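Local coordinates for sulfur oxidation protein SOXB (Thermus thermophilus, PDB 2WDD), which hydrolyses the sulfur-sulfur bond of cysteine S-thiosulfonate in the sulfur oxidation pathway, and carries a pair of manganese ions, at residues W134-L139 / S162-T167; G130-T135 / L261-M266; S35-Q40 / G102-L107; P402-G407 / T425-P430. All coordinates share one frame; numbering follows the deposited sequence.

Contact 1 of 4, residues W134-L139 / S162-T167; sequences WTNSGL and SHWEWT. With MN (manganese (II) ion), chain H.
Trp164 enters the contact through its CB, which lies 3.2 Å from Thr135 OG1. The Asn136 amide stands nearly upright on one face of the Trp164 indole, the two planes 84° apart, with OD1 above the rim of the ring. Thr135 OG1 reaches that OD1 from above the carbonyl plane; His38 ND1 donates to it too, and ND2 is held by Gly426 O, which fixes the turn of the amide. Glu165 comes next and does most of the joining. With chi1 at -84° and a bend at chi2, its chain folds over one face of Trp134, CG coming 3.4 Å from Trp134 CE3. Trp134 N donates to Glu165 OE2 on its anti side, but tilted out of the carboxylate plane (3.1 Å, 169°), and Thr133 N reaches the same oxygen. The other oxygen, OE1, takes the N-H of His163 at 3.0 Å. Without the carboxylate, as with an alanine here, three buried backbone N-H groups would probably lose their acceptor and a face of Trp134 its cover. Three donors converging on one buried carboxylate are likely to favour its charged form, and they tie this loop to His163, whose ND1 binds manganese.

Contact 2 of 4, residues G130-T135 / L261-M266; sequences GGDTWT and LSHNGM. With MN (manganese (II) ion), chain H; MN (manganese (II) ion), chain G.
Asp132 OD2 is held by both manganese ions, at 2.2 Å from each, and His263 NE2 binds the ion of chain H at the same distance. The carboxylate oxygen and the imidazole nitrogen are neighbours because they share a metal, with the carboxylate and ring planes 64° apart. Water 2 forms a second bridge between the ions. The remaining carboxylate oxygen, OD1, accepts from the backbone N of Trp164, so both oxygens of Asp132 are held. His263 is held through both ring nitrogens. With CG anti to the backbone N (chi1 -154°), its ring points at the loop 130-135, and ND1 donates to Gly130 O at 2.8 Å. This bond is nearly straight (175°) and lies in the ring plane, though tilted from the carbonyl plane; together with the metal bond it fixes the ring's rotation. The backbone leaves little latitude here: a side chain on Gly131 would run into His263 ND1 as well as its own preceding carbonyl. Beyond the polar part, Leu261 CD1 packs 4.0 Å from Gly130 CA. His163 and His286 complete the protein ligands of the chain H ion, while Asp36, His38 and His288 bind the other. A bridging aspartate on a loop just after a strand, with His263 brought in from the other sheet, is characteristic of the dinuclear centre of metallophosphoesterase-like enzymes, to which the 5'-nucleotidase family belongs.

Contact 3 of 4, residues S35-Q40 / G102-L107; sequences SDLHGQ and GGMGAL. With MN (manganese (II) ion), chain G.
The Asp-Leu-His segment of the metal-binding loop, a hallmark of the metallophosphoesterase fold, packs its middle residue Leu37 against Met104 and Leu107 of helix 104-120. Its flanking residues face the other way, toward the manganese ion of chain G: Asp36 OD1 binds it at 2.1 Å and His38 NE2 at 2.2 Å. Ser35 OG donates to the second oxygen of Asp36, from above the carboxylate plane. A type I' turn from Leu37 to Gln40 reverses the chain here, and Gln40 NE2 bonds back to His38 O. The side chain of Leu37 swings its CG opposite the backbone N (chi1 -178°), which carries both methyls to the helix. Its CD2 lies 3.9 Å from Met104 CE, while CD1 meets Leu107 CD2 more loosely at 4.4 Å. Met104 is extended beyond CG, and this lets its terminal methyl pass Leu37 and approach Gly39 O. Trp151 of helix 146-155 touches Leu37, Met104 and Leu107, adding an aromatic wall to the apolar cluster behind the ligands. Gly103 occupies the N-cap position, with backbone angles that call for glycine. Where this helix start faces the end of the turn, the segments are joined through water 3, which donates to Gln40 O at 2.8 Å and accepts from Gly103 N at 2.7 Å.

Contact 4 of 4, residues P402-G407 / T425-P430; sequences PAVRWG and TGFTYP
Trp406 and Phe427 form the tight part of this contact, a tilted edge-to-face pair with ring centroids 4.8 Å apart and planes at 58°. The six-membered edge of the indole points into the phenyl face: Trp406 CZ2 sits over the ring centre, and Trp406 CH2 comes 3.6 Å from Phe427 CE2. The same indole edge meets the backbone of the other segment, its CZ3 lying 3.8 Å from Gly426 N. With chi1 at 44°, Trp406 CG stands between its backbone N and carbonyl carbon, and Val404 CG2 lies over the centre of one indole face. Toward the partly exposed side less surface is shared. Pro402 CG still touches Phe427 CZ at 3.7 Å, whereas Val404 CG1 is 4.1 Å from that same CZ; both approach the phenyl ring obliquely. Were the phenyl ring cut back to an alanine, the gap beside the indole edge is likely to let Trp406 tilt, disturbing its stack on the manganese ligand His38. Trp406 also borders a bound sulfate, so it probably lines the metal pocket, with Phe427 behind it. Both segments belong to the C-terminal domain: 402-407 follows strand 398-401, while residues 425-430 link helix 418-425 to strand 431-438. Strand 501-507 pairs with both of these strands, its Tyr507 touching Pro402 and Thr425, while helix 526-537 packs against Thr425 and Pro430.

The four contacts gather around the two manganese ions, with centres between 10 and 17 Å apart. Contact 3 closes first along the chain, contacts 1 and 2 then start from one loop after strand 124-129, and contact 4 comes last. Strands 29-34 and 124-129 are neighbours in one sheet and deliver the loops of contacts 3 and 2, which pair through backbone bonds; strand 257-262 brings His263 from the other sheet. Contact 4 belongs to the C-terminal domain and meets contact 1 through Thr428 with Thr167 and Gly426 with Asn136. The metal centre therefore lies where two sheets and a second domain converge, its ligands coming from distant parts of the sequence.

Contact 1 of 4, residues W134-L139 / S162-T167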
loop_
_atom_site.group_PDB
_atom_site.type_symbol
_atom_site.label_atom_id
_atom_site.label_comp_id
_atom_site.label_asym_id
_atom_site.label_seq_id
_atom_site.Cartn_x
_atom_site.Cartn_y
_atom_site.Cartn_z
ATOM N N TRP A 134 1.511 9.806 -5.107
ATOM C CA TRP A 134 2.333 10.370 -6.173
ATOM C C TRP A 134 3.341 9.492 -6.869
ATOM O O TRP A 134 3.881 9.882 -7.916
ATOM C CB TRP A 134 3.106 11.582 -5.645
ATOM C CG TRP A 134 2.265 12.729 -5.163
ATOM C CD1 TRP A 134 0.915 12.915 -5.338
ATOM C CD2 TRP A 134 2.755 13.905 -4.519
ATOM N NE1 TRP A 134 0.533 14.124 -4.798
ATOM C CE2 TRP A 134 1.645 14.753 -4.293
ATOM C CE3 TRP A 134 4.012 14.300 -4.056
ATOM C CZ2 TRP A 134 1.765 15.966 -3.616
ATOM C CZ3 TRP A 134 4.135 15.515 -3.404
ATOM C CH2 TRP A 134 3.014 16.337 -3.196
ATOM N N THR A 135 3.659 8.362 -6.247
ATOM C CA THR A 135 4.759 7.530 -6.692
ATOM C C THR A 135 4.386 6.146 -7.173
ATOM O O THR A 135 3.234 5.710 -7.050
ATOM C CB THR A 135 5.763 7.405 -5.520
ATOM O OG1 THR A 135 5.064 6.954 -4.346
ATOM C CG2 THR A 135 6.391 8.765 -5.211
ATOM N N ASN A 136 5.401 5.453 -7.691
ATOM C CA ASN A 136 5.311 4.029 -8.033
ATOM C C ASN A 136 4.450 3.623 -9.222
ATOM O O ASN A 136 3.691 2.657 -9.155
ATOM C CB ASN A 136 4.963 3.216 -6.790
ATOM C CG ASN A 136 5.702 3.709 -5.564
ATOM O OD1 ASN A 136 5.093 4.143 -4.589
ATOM N ND2 ASN A 136 7.029 3.676 -5.624
ATOM N N SER A 137 4.610 4.331 -10.334
ATOM C CA SER A 137 3.876 3.989 -11.542
ATOM C C SER A 137 4.620 4.587 -12.715
ATOM O O SER A 137 5.502 5.411 -12.530
ATOM C CB SER A 137 2.455 4.551 -11.499
ATOM O OG SER A 137 2.462 5.962 -11.699
ATOM N N GLY A 138 4.265 4.158 -13.919
ATOM C CA GLY A 138 4.893 4.694 -15.114
ATOM C C GLY A 138 4.652 6.190 -15.209
ATOM O O GLY A 138 5.592 6.972 -15.385
ATOM N N LEU A 139 3.391 6.597 -15.088
ATOM C CA LEU A 139 3.034 8.008 -15.169
ATOM C C LEU A 139 3.843 8.824 -14.175
ATOM O O LEU A 139 4.329 9.918 -14.493
ATOM C CB LEU A 139 1.548 8.205 -14.875
ATOM C CG LEU A 139 1.043 9.650 -14.851
ATOM C CD1 LEU A 139 0.985 10.224 -16.272
ATOM C CD2 LEU A 139 -0.340 9.704 -14.198
ATOM N N SER A 162 1.021 11.840 3.734
ATOM C CA SER A 162 2.110 11.281 2.943
ATOM C C SER A 162 2.922 10.135 3.519
ATOM O O SER A 162 2.911 9.864 4.711
ATOM C CB SER A 162 3.091 12.418 2.646
ATOM O OG SER A 162 3.819 12.748 3.826
ATOM N N HIS A 163 3.672 9.509 2.615
ATOM C CA HIS A 163 4.645 8.481 2.933
ATOM C C HIS A 163 5.641 8.371 1.773
ATOM O O HIS A 163 6.690 9.039 1.790
ATOM C CB HIS A 163 4.021 7.132 3.273
ATOM C CG HIS A 163 5.025 6.019 3.360
ATOM N ND1 HIS A 163 4.666 4.690 3.314
ATOM C CD2 HIS A 163 6.379 6.040 3.436
ATOM C CE1 HIS A 163 5.752 3.938 3.372
ATOM N NE2 HIS A 163 6.807 4.733 3.438
ATOM N N TRP A 164 5.301 7.588 0.742
ATOM C CA TRP A 164 6.220 7.403 -0.393
ATOM C C TRP A 164 6.492 8.665 -1.190
ATOM O O TRP A 164 7.451 8.722 -1.950
ATOM C CB TRP A 164 5.761 6.273 -1.323
ATOM C CG TRP A 164 6.147 4.911 -0.816
ATOM C CD1 TRP A 164 5.458 4.136 0.077
ATOM C CD2 TRP A 164 7.274 4.143 -1.227
ATOM N NE1 TRP A 164 6.119 2.945 0.285
ATOM C CE2 TRP A 164 7.240 2.927 -0.511
ATOM C CE3 TRP A 164 8.339 4.383 -2.106
ATOM C CZ2 TRP A 164 8.239 1.960 -0.636
ATOM C CZ3 TRP A 164 9.320 3.409 -2.233
ATOM C CH2 TRP A 164 9.263 2.221 -1.502
ATOM N N GLU A 165 5.653 9.678 -1.008
ATOM C CA GLU A 165 5.840 10.962 -1.671
ATOM C C GLU A 165 7.272 11.447 -1.454
ATOM O O GLU A 165 7.903 12.016 -2.357
ATOM C CB GLU A 165 4.905 11.981 -1.011
ATOM C CG GLU A 165 3.479 11.983 -1.559
ATOM C CD GLU A 165 2.670 10.721 -1.253
ATOM O OE1 GLU A 165 2.889 10.091 -0.191
ATOM O OE2 GLU A 165 1.758 10.433 -2.060
ATOM N N TRP A 166 7.778 11.231 -0.246
ATOM C CA TRP A 166 9.110 11.707 0.092
ATOM C C TRP A 166 10.257 11.066 -0.669
ATOM O O TRP A 166 11.383 11.555 -0.586
ATOM C CB TRP A 166 9.337 11.643 1.594
ATOM C CG TRP A 166 8.378 12.555 2.302
ATOM C CD1 TRP A 166 7.174 12.208 2.844
ATOM C CD2 TRP A 166 8.466 13.983 2.398
ATOM N NE1 TRP A 166 6.514 13.330 3.295
ATOM C CE2 TRP A 166 7.289 14.432 3.038
ATOM C CE3 TRP A 166 9.429 14.925 2.020
ATOM C CZ2 TRP A 166 7.064 15.778 3.339
ATOM C CZ3 TRP A 166 9.188 16.265 2.291
ATOM C CH2 TRP A 166 8.021 16.676 2.955
ATOM N N THR A 167 9.989 9.978 -1.395
ATOM C CA THR A 167 11.053 9.334 -2.169
ATOM C C THR A 167 11.349 10.129 -3.433
ATOM O O THR A 167 12.246 9.776 -4.200
ATOM C CB THR A 167 10.782 7.843 -2.454
ATOM O OG1 THR A 167 9.629 7.701 -3.284
ATOM C CG2 THR A 167 10.595 7.072 -1.152
HETATM MN MN MN H . 2.699 3.675 2.998
HETATM O O HOH W 1 9.632 5.602 -5.161
HETATM O O HOH W 2 1.928 1.881 2.188
#

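Contact 2 of 4, residues G130-T135 / L261-M266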
loop_
_atom_site.group_PDB
_atom_site.type_symbol
_atom_site.label_atom_id
_atom_site.label_comp_id
_atom_site.label_asym_id
_atom_site.label_seq_id
_atom_site.Cartn_x
_atom_site.Cartn_y
_atom_site.Cartn_z
ATOM N N GLY A 130 -5.396 9.478 1.380
ATOM C CA GLY A 130 -4.547 8.991 2.451
ATOM C C GLY A 130 -3.054 8.883 2.185
ATOM O O GLY A 130 -2.324 8.423 3.064
ATOM N N GLY A 131 -2.581 9.330 1.024
ATOM C CA GLY A 131 -1.147 9.306 0.752
ATOM C C GLY A 131 -0.678 8.070 -0.002
ATOM O O GLY A 131 -1.463 7.168 -0.289
ATOM N N ASP A 132 0.616 8.027 -0.313
ATOM C CA ASP A 132 1.190 6.997 -1.192
ATOM C C ASP A 132 0.458 7.124 -2.511
ATOM O O ASP A 132 -0.004 6.143 -3.091
ATOM C CB ASP A 132 1.050 5.584 -0.628
ATOM C CG ASP A 132 2.171 5.235 0.327
ATOM O OD1 ASP A 132 3.050 6.092 0.551
ATOM O OD2 ASP A 132 2.181 4.109 0.852
ATOM N N THR A 133 0.329 8.366 -2.965
ATOM C CA THR A 133 -0.403 8.667 -4.174
ATOM C C THR A 133 0.512 8.970 -5.355
ATOM O O THR A 133 0.266 8.522 -6.470
ATOM C CB THR A 133 -1.309 9.895 -3.933
ATOM O OG1 THR A 133 -2.073 9.695 -2.739
ATOM C CG2 THR A 133 -2.239 10.143 -5.125
ATOM N N TRP A 134 1.511 9.806 -5.107
ATOM C CA TRP A 134 2.333 10.370 -6.173
ATOM C C TRP A 134 3.341 9.492 -6.869
ATOM O O TRP A 134 3.881 9.882 -7.916
ATOM C CB TRP A 134 3.106 11.582 -5.645
ATOM C CG TRP A 134 2.265 12.729 -5.163
ATOM C CD1 TRP A 134 0.915 12.915 -5.338
ATOM C CD2 TRP A 134 2.755 13.905 -4.519
ATOM N NE1 TRP A 134 0.533 14.124 -4.798
ATOM C CE2 TRP A 134 1.645 14.753 -4.293
ATOM C CE3 TRP A 134 4.012 14.300 -4.056
ATOM C CZ2 TRP A 134 1.765 15.966 -3.616
ATOM C CZ3 TRP A 134 4.135 15.515 -3.404
ATOM C CH2 TRP A 134 3.014 16.337 -3.196
ATOM N N THR A 135 3.659 8.362 -6.247
ATOM C CA THR A 135 4.759 7.530 -6.692
ATOM C C THR A 135 4.386 6.146 -7.173
ATOM O O THR A 135 3.234 5.710 -7.050
ATOM C CB THR A 135 5.763 7.405 -5.520
ATOM O OG1 THR A 135 5.064 6.954 -4.346
ATOM C CG2 THR A 135 6.391 8.765 -5.211
ATOM N N LEU A 261 -6.824 11.603 9.338
ATOM C CA LEU A 261 -6.489 11.088 8.003
ATOM C C LEU A 261 -5.058 10.599 8.193
ATOM O O LEU A 261 -4.131 11.400 8.321
ATOM C CB LEU A 261 -6.507 12.229 6.977
ATOM C CG LEU A 261 -6.171 11.911 5.518
ATOM C CD1 LEU A 261 -7.089 10.834 4.953
ATOM C CD2 LEU A 261 -6.280 13.187 4.699
ATOM N N SER A 262 -4.911 9.288 8.346
ATOM C CA SER A 262 -3.652 8.689 8.763
ATOM C C SER A 262 -2.885 7.863 7.749
ATOM O O SER A 262 -3.468 7.121 6.947
ATOM C CB SER A 262 -3.966 7.747 9.930
ATOM O OG SER A 262 -2.789 7.234 10.523
ATOM N N HIS A 263 -1.561 7.933 7.861
ATOM C CA HIS A 263 -0.689 7.049 7.101
ATOM C C HIS A 263 0.246 6.351 8.091
ATOM O O HIS A 263 1.393 6.064 7.766
ATOM C CB HIS A 263 0.097 7.733 5.981
ATOM C CG HIS A 263 0.474 6.791 4.881
ATOM N ND1 HIS A 263 -0.235 6.701 3.700
ATOM C CD2 HIS A 263 1.421 5.822 4.829
ATOM C CE1 HIS A 263 0.274 5.728 2.962
ATOM N NE2 HIS A 263 1.280 5.183 3.620
ATOM N N ASN A 264 -0.265 6.047 9.284
ATOM C CA ASN A 264 0.528 5.349 10.298
ATOM C C ASN A 264 0.587 3.846 10.053
ATOM O O ASN A 264 1.510 3.186 10.529
ATOM C CB ASN A 264 -0.097 5.501 11.701
ATOM C CG ASN A 264 0.115 6.869 12.320
ATOM O OD1 ASN A 264 1.186 7.455 12.228
ATOM N ND2 ASN A 264 -0.892 7.332 13.064
ATOM N N GLY A 265 -0.482 3.300 9.460
ATOM C CA GLY A 265 -0.706 1.865 9.324
ATOM C C GLY A 265 -1.875 1.547 10.256
ATOM O O GLY A 265 -1.949 2.101 11.357
ATOM N N MET A 266 -2.793 0.683 9.837
ATOM C CA MET A 266 -3.978 0.430 10.649
ATOM C C MET A 266 -3.784 -0.094 12.063
ATOM O O MET A 266 -4.561 0.257 12.947
ATOM C CB MET A 266 -5.023 -0.382 9.890
ATOM C CG MET A 266 -6.413 -0.240 10.483
ATOM S SD MET A 266 -7.679 -0.973 9.425
ATOM C CE MET A 266 -7.310 -2.715 9.524
HETATM MN MN MN H . 2.699 3.675 2.998
HETATM MN MN MN G . 1.107 2.262 0.314
HETATM O O HOH W 2 1.928 1.881 2.188
#

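Contact 3 of 4, residues S35-Q40 / G102-L107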
loop_
_atom_site.group_PDB
_atom_site.type_symbol
_atom_site.label_atom_id
_atom_site.label_comp_id
_atom_site.label_asym_id
_atom_site.label_seq_id
_atom_site.Cartn_x
_atom_site.Cartn_y
_atom_site.Cartn_z
ATOM N N SER A 35 -6.870 5.817 -0.626
ATOM C CA SER A 35 -5.501 5.928 -0.153
ATOM C C SER A 35 -4.643 4.941 -0.918
ATOM O O SER A 35 -5.145 3.990 -1.537
ATOM C CB SER A 35 -5.432 5.606 1.345
ATOM O OG SER A 35 -4.159 5.899 1.901
ATOM N N ASP A 36 -3.344 5.174 -0.871
ATOM C CA ASP A 36 -2.404 4.234 -1.455
ATOM C C ASP A 36 -2.625 3.905 -2.928
ATOM O O ASP A 36 -2.404 2.770 -3.371
ATOM C CB ASP A 36 -2.346 2.969 -0.595
ATOM C CG ASP A 36 -1.820 3.259 0.810
ATOM O OD1 ASP A 36 -0.593 3.277 1.012
ATOM O OD2 ASP A 36 -2.636 3.596 1.688
ATOM N N LEU A 37 -2.999 4.923 -3.698
ATOM C CA LEU A 37 -3.177 4.763 -5.142
ATOM C C LEU A 37 -1.872 4.321 -5.811
ATOM O O LEU A 37 -1.902 3.630 -6.825
ATOM C CB LEU A 37 -3.636 6.088 -5.747
ATOM C CG LEU A 37 -3.921 6.146 -7.248
ATOM C CD1 LEU A 37 -5.023 5.191 -7.659
ATOM C CD2 LEU A 37 -4.282 7.558 -7.652
ATOM N N HIS A 38 -0.746 4.781 -5.277
ATOM C CA HIS A 38 0.557 4.429 -5.822
ATOM C C HIS A 38 0.623 4.681 -7.329
ATOM O O HIS A 38 1.061 3.836 -8.122
ATOM C CB HIS A 38 0.944 3.009 -5.441
ATOM C CG HIS A 38 1.389 2.872 -4.014
ATOM N ND1 HIS A 38 2.649 3.240 -3.583
ATOM C CD2 HIS A 38 0.730 2.428 -2.915
ATOM C CE1 HIS A 38 2.765 2.976 -2.294
ATOM N NE2 HIS A 38 1.606 2.506 -1.861
ATOM N N GLY A 39 0.172 5.876 -7.701
ATOM C CA GLY A 39 0.205 6.391 -9.059
ATOM C C GLY A 39 -0.444 5.567 -10.153
ATOM O O GLY A 39 -0.170 5.781 -11.341
ATOM N N GLN A 40 -1.310 4.631 -9.772
ATOM C CA GLN A 40 -1.937 3.737 -10.741
ATOM C C GLN A 40 -2.951 4.448 -11.611
ATOM O O GLN A 40 -4.102 4.648 -11.234
ATOM C CB GLN A 40 -2.495 2.500 -10.048
ATOM C CG GLN A 40 -1.383 1.653 -9.414
ATOM C CD GLN A 40 -0.396 1.172 -10.461
ATOM O OE1 GLN A 40 -0.773 0.436 -11.373
ATOM N NE2 GLN A 40 0.852 1.648 -10.381
ATOM N N GLY A 102 -9.856 0.193 -10.462
ATOM C CA GLY A 102 -9.096 1.422 -10.512
ATOM C C GLY A 102 -9.048 2.144 -11.837
ATOM O O GLY A 102 -9.954 2.035 -12.675
ATOM N N GLY A 103 -7.965 2.895 -12.007
ATOM C CA GLY A 103 -7.762 3.798 -13.126
ATOM C C GLY A 103 -8.176 5.168 -12.607
ATOM O O GLY A 103 -9.172 5.299 -11.885
ATOM N N MET A 104 -7.405 6.199 -12.928
ATOM C CA MET A 104 -7.743 7.536 -12.453
ATOM C C MET A 104 -9.038 8.026 -13.097
ATOM O O MET A 104 -9.808 8.766 -12.480
ATOM C CB MET A 104 -6.601 8.509 -12.737
ATOM C CG MET A 104 -5.418 8.315 -11.802
ATOM S SD MET A 104 -3.932 9.108 -12.420
ATOM C CE MET A 104 -2.840 8.899 -11.032
ATOM N N GLY A 105 -9.297 7.586 -14.325
ATOM C CA GLY A 105 -10.519 7.972 -15.010
ATOM C C GLY A 105 -11.743 7.510 -14.247
ATOM O O GLY A 105 -12.601 8.309 -13.860
ATOM N N ALA A 106 -11.810 6.206 -13.998
ATOM C CA ALA A 106 -12.943 5.634 -13.278
ATOM C C ALA A 106 -13.060 6.130 -11.836
ATOM O O ALA A 106 -14.163 6.384 -11.352
ATOM C CB ALA A 106 -12.893 4.123 -13.325
ATOM N N LEU A 107 -11.929 6.273 -11.145
ATOM C CA LEU A 107 -11.964 6.763 -9.766
ATOM C C LEU A 107 -12.531 8.182 -9.750
ATOM O O LEU A 107 -13.333 8.537 -8.888
ATOM C CB LEU A 107 -10.570 6.697 -9.120
ATOM C CG LEU A 107 -10.396 7.271 -7.707
ATOM C CD1 LEU A 107 -11.347 6.618 -6.700
ATOM C CD2 LEU A 107 -8.951 7.165 -7.232
HETATM MN MN MN G . 1.107 2.262 0.314
HETATM O O HOH W 3 -5.994 2.924 -10.114
HETATM O O HOH W 2 1.928 1.881 2.188
#

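Contact 4 of 4, residues P402-G407 / T425-P430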
loop_
_atom_site.group_PDB
_atom_site.type_symbol
_atom_site.label_atom_id
_atom_site.label_comp_id
_atom_site.label_asym_id
_atom_site.label_seq_id
_atom_site.Cartn_x
_atom_site.Cartn_y
_atom_site.Cartn_z
ATOM N N PRO A 402 11.870 -7.046 -2.085
ATOM C CA PRO A 402 11.197 -6.223 -1.074
ATOM C C PRO A 402 9.707 -6.529 -1.006
ATOM O O PRO A 402 8.995 -6.505 -2.022
ATOM C CB PRO A 402 11.432 -4.797 -1.582
ATOM C CG PRO A 402 11.496 -4.949 -3.088
ATOM C CD PRO A 402 12.150 -6.301 -3.328
ATOM N N ALA A 403 9.231 -6.763 0.211
ATOM C CA ALA A 403 7.840 -7.103 0.433
ATOM C C ALA A 403 6.944 -5.881 0.574
ATOM O O ALA A 403 6.195 -5.766 1.544
ATOM C CB ALA A 403 7.710 -8.004 1.652
ATOM N N VAL A 404 7.005 -4.988 -0.407
ATOM C CA VAL A 404 6.141 -3.813 -0.406
ATOM C C VAL A 404 4.706 -4.257 -0.672
ATOM O O VAL A 404 4.464 -5.326 -1.249
ATOM C CB VAL A 404 6.591 -2.753 -1.423
ATOM C CG1 VAL A 404 7.936 -2.156 -1.030
ATOM C CG2 VAL A 404 6.599 -3.309 -2.862
ATOM N N ARG A 405 3.755 -3.430 -0.248
ATOM C CA ARG A 405 2.355 -3.784 -0.473
ATOM C C ARG A 405 1.764 -3.170 -1.731
ATOM O O ARG A 405 0.616 -3.440 -2.071
ATOM C CB ARG A 405 1.482 -3.538 0.764
ATOM C CG ARG A 405 1.688 -4.615 1.834
ATOM C CD ARG A 405 0.810 -4.443 3.067
ATOM N NE ARG A 405 1.116 -5.493 4.034
ATOM C CZ ARG A 405 0.396 -5.746 5.119
ATOM N NH1 ARG A 405 0.759 -6.732 5.929
ATOM N NH2 ARG A 405 -0.665 -5.002 5.403
ATOM N N TRP A 406 2.559 -2.378 -2.456
ATOM C CA TRP A 406 2.099 -1.834 -3.731
ATOM C C TRP A 406 2.494 -2.769 -4.891
ATOM O O TRP A 406 3.381 -3.615 -4.758
ATOM C CB TRP A 406 2.629 -0.425 -3.987
ATOM C CG TRP A 406 4.081 -0.185 -3.668
ATOM C CD1 TRP A 406 4.588 0.285 -2.483
ATOM C CD2 TRP A 406 5.176 -0.168 -4.601
ATOM N NE1 TRP A 406 5.935 0.537 -2.607
ATOM C CE2 TRP A 406 6.322 0.272 -3.897
ATOM C CE3 TRP A 406 5.299 -0.492 -5.956
ATOM C CZ2 TRP A 406 7.577 0.377 -4.506
ATOM C CZ3 TRP A 406 6.541 -0.398 -6.554
ATOM C CH2 TRP A 406 7.666 0.041 -5.829
ATOM N N GLY A 407 1.798 -2.641 -6.015
ATOM C CA GLY A 407 2.040 -3.523 -7.139
ATOM C C GLY A 407 0.776 -3.674 -7.968
ATOM O O GLY A 407 -0.096 -2.804 -7.973
ATOM N N THR A 425 7.998 -2.303 -9.599
ATOM C CA THR A 425 9.367 -1.985 -9.206
ATOM C C THR A 425 9.760 -0.529 -9.390
ATOM O O THR A 425 10.961 -0.205 -9.421
ATOM C CB THR A 425 10.386 -2.884 -9.963
ATOM O OG1 THR A 425 10.361 -2.574 -11.366
ATOM C CG2 THR A 425 10.094 -4.372 -9.762
ATOM N N GLY A 426 8.760 0.338 -9.517
ATOM C CA GLY A 426 8.970 1.756 -9.731
ATOM C C GLY A 426 9.432 2.541 -8.520
ATOM O O GLY A 426 8.794 3.532 -8.134
ATOM N N PHE A 427 10.515 2.088 -7.894
ATOM C CA PHE A 427 11.159 2.831 -6.806
ATOM C C PHE A 427 11.950 3.952 -7.473
ATOM O O PHE A 427 12.507 3.757 -8.552
ATOM C CB PHE A 427 12.227 1.964 -6.119
ATOM C CG PHE A 427 11.682 0.770 -5.392
ATOM C CD1 PHE A 427 11.514 0.802 -4.009
ATOM C CD2 PHE A 427 11.400 -0.406 -6.074
ATOM C CE1 PHE A 427 11.038 -0.318 -3.312
ATOM C CE2 PHE A 427 10.908 -1.523 -5.393
ATOM C CZ PHE A 427 10.696 -1.467 -4.024
ATOM N N THR A 428 12.114 5.081 -6.793
ATOM C CA THR A 428 12.986 6.116 -7.349
ATOM C C THR A 428 14.444 5.687 -7.127
ATOM O O THR A 428 15.367 6.347 -7.622
ATOM C CB THR A 428 12.753 7.482 -6.690
ATOM O OG1 THR A 428 12.857 7.342 -5.271
ATOM C CG2 THR A 428 11.393 8.081 -7.105
ATOM N N TYR A 429 14.644 4.621 -6.344
ATOM C CA TYR A 429 15.971 4.043 -6.065
ATOM C C TYR A 429 15.861 2.555 -6.393
ATOM O O TYR A 429 15.819 1.714 -5.508
ATOM C CB TYR A 429 16.385 4.233 -4.598
ATOM C CG TYR A 429 15.337 3.878 -3.556
ATOM C CD1 TYR A 429 15.477 2.748 -2.758
ATOM C CD2 TYR A 429 14.240 4.712 -3.337
ATOM C CE1 TYR A 429 14.533 2.433 -1.785
ATOM C CE2 TYR A 429 13.274 4.391 -2.374
ATOM C CZ TYR A 429 13.443 3.275 -1.589
ATOM O OH TYR A 429 12.505 2.967 -0.630
ATOM N N PRO A 430 15.744 2.230 -7.686
ATOM C CA PRO A 430 15.458 0.863 -8.152
ATOM C C PRO A 430 16.669 -0.030 -8.363
ATOM O O PRO A 430 16.543 -1.148 -8.865
ATOM C CB PRO A 430 14.790 1.123 -9.501
ATOM C CG PRO A 430 15.580 2.308 -10.029
ATOM C CD PRO A 430 15.809 3.186 -8.811
#